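Sulfur carrier protein CysO (Mycobacterium tuberculosis, PDB 3DWM) probably serves, in its thiocarboxylated form, as the sulfur donor for CysM-dependent cysteine biosynthesis. Local coordinates at residues T9-H14 with S40-R45. Residues are numbered along the deposited sequence; the frame is centred on the assembly and turned at random.
Sequences TILRPH and SGISER
The His14 imidazole carries Ile42 CA over one face, a CH-pi contact 4.0 Å from the ring centroid, while Ser40 O lies at its edge close to the plane, and Arg45 NH1 lies in the plane at the NE2 edge, without a hydrogen bond. The Arg45 guanidinium, turned 80° from the imidazole, has Leu11 CD2 over one face, displaced toward the rim. The two flat groups are contributed by two loops of the ubiquitin-like, beta-grasp fold of the ThiS family: His14 by 9-14, which joins strand 3-6 to strand 20-23, and Arg45 by the loop segment 40-45, which follows helix 28-38. The one hydrogen bond between the segments runs from His14 ND1 to Ser40 O, 3.1 Å long and nearly straight at 169°. The acceptor is almost coplanar with the ring, although the donor is tilted from the carbonyl plane, and the bond probably helps to fix the rotation of the imidazole. With CG anti to its own carbonyl carbon (chi1 -60°), His14 reaches across to the bend at Gly41. That bend is held from the helix side by Glu36, whose OE2 and OE1 accept hydrogen bonds from the backbone N of Gly41 and of Ser43, respectively. Deeper in, the side chains of Leu11 and Ile42 cross at about a right angle, Leu11 CD1 against Ile42 CD1; Leu35 of helix 28-38 backs Ile42, and Leu46 touches Leu11. At the exposed side Arg45, bent at chi2 and chi3, brings CD to 3.4 Å from His14 NE2. Its chain runs past Leu11 in the opposite direction and finishes with NH2 3.5 Å from Ile10 CD1.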
loop_
_atom_site.group_PDB
_atom_site.type_symbol
_atom_site.label_atom_id
_atom_site.label_comp_id
_atom_site.label_asym_id
_atom_site.label_seq_id
_atom_site.Cartn_x
_atom_site.Cartn_y
_atom_site.Cartn_z
ATOM N N THR A 9 10.902 3.174 5.296
ATOM C CA THR A 9 12.029 4.078 4.945
ATOM C C THR A 9 12.363 3.954 3.442
ATOM O O THR A 9 12.311 4.952 2.698
ATOM C CB THR A 9 13.297 3.899 5.832
ATOM O OG1 THR A 9 13.699 2.542 5.795
ATOM C CG2 THR A 9 13.049 4.238 7.279
ATOM N N ILE A 10 12.607 2.720 2.988
ATOM C CA ILE A 10 12.886 2.448 1.561
ATOM C C ILE A 10 11.982 3.149 0.508
ATOM O O ILE A 10 12.492 3.672 -0.479
ATOM C CB ILE A 10 13.093 0.907 1.246
ATOM C CG1 ILE A 10 13.869 0.765 -0.083
ATOM C CG2 ILE A 10 11.769 0.137 1.263
ATOM C CD1 ILE A 10 14.409 -0.651 -0.424
ATOM N N LEU A 11 10.671 3.215 0.739
ATOM C CA LEU A 11 9.766 3.968 -0.156
ATOM C C LEU A 11 9.547 5.472 0.075
ATOM O O LEU A 11 8.839 6.094 -0.713
ATOM C CB LEU A 11 8.403 3.291 -0.235
ATOM C CG LEU A 11 8.492 1.841 -0.705
ATOM C CD1 LEU A 11 7.109 1.217 -0.714
ATOM C CD2 LEU A 11 9.185 1.708 -2.067
ATOM N N ARG A 12 10.135 6.070 1.108
ATOM C CA ARG A 12 9.952 7.517 1.306
ATOM C C ARG A 12 10.451 8.444 0.191
ATOM O O ARG A 12 9.985 9.593 0.095
ATOM C CB ARG A 12 10.510 7.958 2.637
ATOM C CG ARG A 12 9.601 7.537 3.741
ATOM C CD ARG A 12 10.376 7.085 4.911
ATOM N NE ARG A 12 9.530 6.460 5.904
ATOM C CZ ARG A 12 9.942 6.162 7.133
ATOM N NH1 ARG A 12 11.170 6.427 7.517
ATOM N NH2 ARG A 12 9.124 5.604 8.000
ATOM N N PRO A 13 11.400 7.971 -0.658
ATOM C CA PRO A 13 11.716 8.845 -1.788
ATOM C C PRO A 13 10.447 9.187 -2.587
ATOM O O PRO A 13 10.214 10.352 -2.940
ATOM C CB PRO A 13 12.705 8.006 -2.621
ATOM C CG PRO A 13 13.353 7.099 -1.648
ATOM C CD PRO A 13 12.263 6.762 -0.650
ATOM N N HIS A 14 9.610 8.193 -2.832
ATOM C CA HIS A 14 8.487 8.418 -3.673
ATOM C C HIS A 14 7.564 9.430 -3.068
ATOM O O HIS A 14 6.790 10.021 -3.825
ATOM C CB HIS A 14 7.760 7.113 -3.964
ATOM C CG HIS A 14 8.622 6.099 -4.644
ATOM N ND1 HIS A 14 8.599 5.897 -6.012
ATOM C CD2 HIS A 14 9.559 5.255 -4.145
ATOM C CE1 HIS A 14 9.462 4.947 -6.320
ATOM N NE2 HIS A 14 10.069 4.557 -5.211
ATOM N N SER A 40 4.578 9.186 -7.677
ATOM C CA SER A 40 4.874 8.423 -8.847
ATOM C C SER A 40 5.982 7.406 -8.568
ATOM O O SER A 40 7.026 7.746 -7.954
ATOM C CB SER A 40 5.229 9.444 -9.954
ATOM O OG SER A 40 5.873 8.876 -11.081
ATOM N N GLY A 41 5.731 6.157 -8.979
ATOM C CA GLY A 41 6.761 5.123 -8.984
ATOM C C GLY A 41 6.624 4.183 -7.819
ATOM O O GLY A 41 7.212 3.092 -7.807
ATOM N N ILE A 42 5.865 4.629 -6.828
ATOM C CA ILE A 42 5.593 3.875 -5.610
ATOM C C ILE A 42 5.046 2.450 -5.972
ATOM O O ILE A 42 5.537 1.399 -5.551
ATOM C CB ILE A 42 4.579 4.745 -4.771
ATOM C CG1 ILE A 42 4.766 4.700 -3.228
ATOM C CG2 ILE A 42 3.074 4.583 -5.255
ATOM C CD1 ILE A 42 5.507 3.534 -2.696
ATOM N N SER A 43 4.044 2.449 -6.828
ATOM C CA SER A 43 3.244 1.290 -7.109
ATOM C C SER A 43 4.019 0.054 -7.637
ATOM O O SER A 43 3.874 -1.054 -7.094
ATOM C CB SER A 43 2.160 1.727 -8.073
ATOM O OG SER A 43 1.399 0.630 -8.477
ATOM N N GLU A 44 4.840 0.231 -8.677
ATOM C CA GLU A 44 5.610 -0.909 -9.224
ATOM C C GLU A 44 6.402 -1.599 -8.103
ATOM O O GLU A 44 6.625 -2.810 -8.144
ATOM C CB GLU A 44 6.493 -0.534 -10.448
ATOM C CG GLU A 44 7.037 0.938 -10.428
ATOM C CD GLU A 44 7.559 1.387 -11.784
ATOM O OE1 GLU A 44 7.833 0.470 -12.591
ATOM O OE2 GLU A 44 7.676 2.624 -12.048
ATOM N N ARG A 45 6.770 -0.855 -7.069
ATOM C CA ARG A 45 7.628 -1.444 -6.049
ATOM C C ARG A 45 6.881 -2.374 -5.119
ATOM O O ARG A 45 7.499 -3.147 -4.398
ATOM C CB ARG A 45 8.350 -0.356 -5.278
ATOM C CG ARG A 45 8.872 0.694 -6.213
ATOM C CD ARG A 45 10.224 1.249 -5.824
ATOM N NE ARG A 45 11.023 0.378 -4.928
ATOM C CZ ARG A 45 12.209 0.732 -4.387
ATOM N NH1 ARG A 45 12.729 1.962 -4.667
ATOM N NH2 ARG A 45 12.868 -0.132 -3.570
#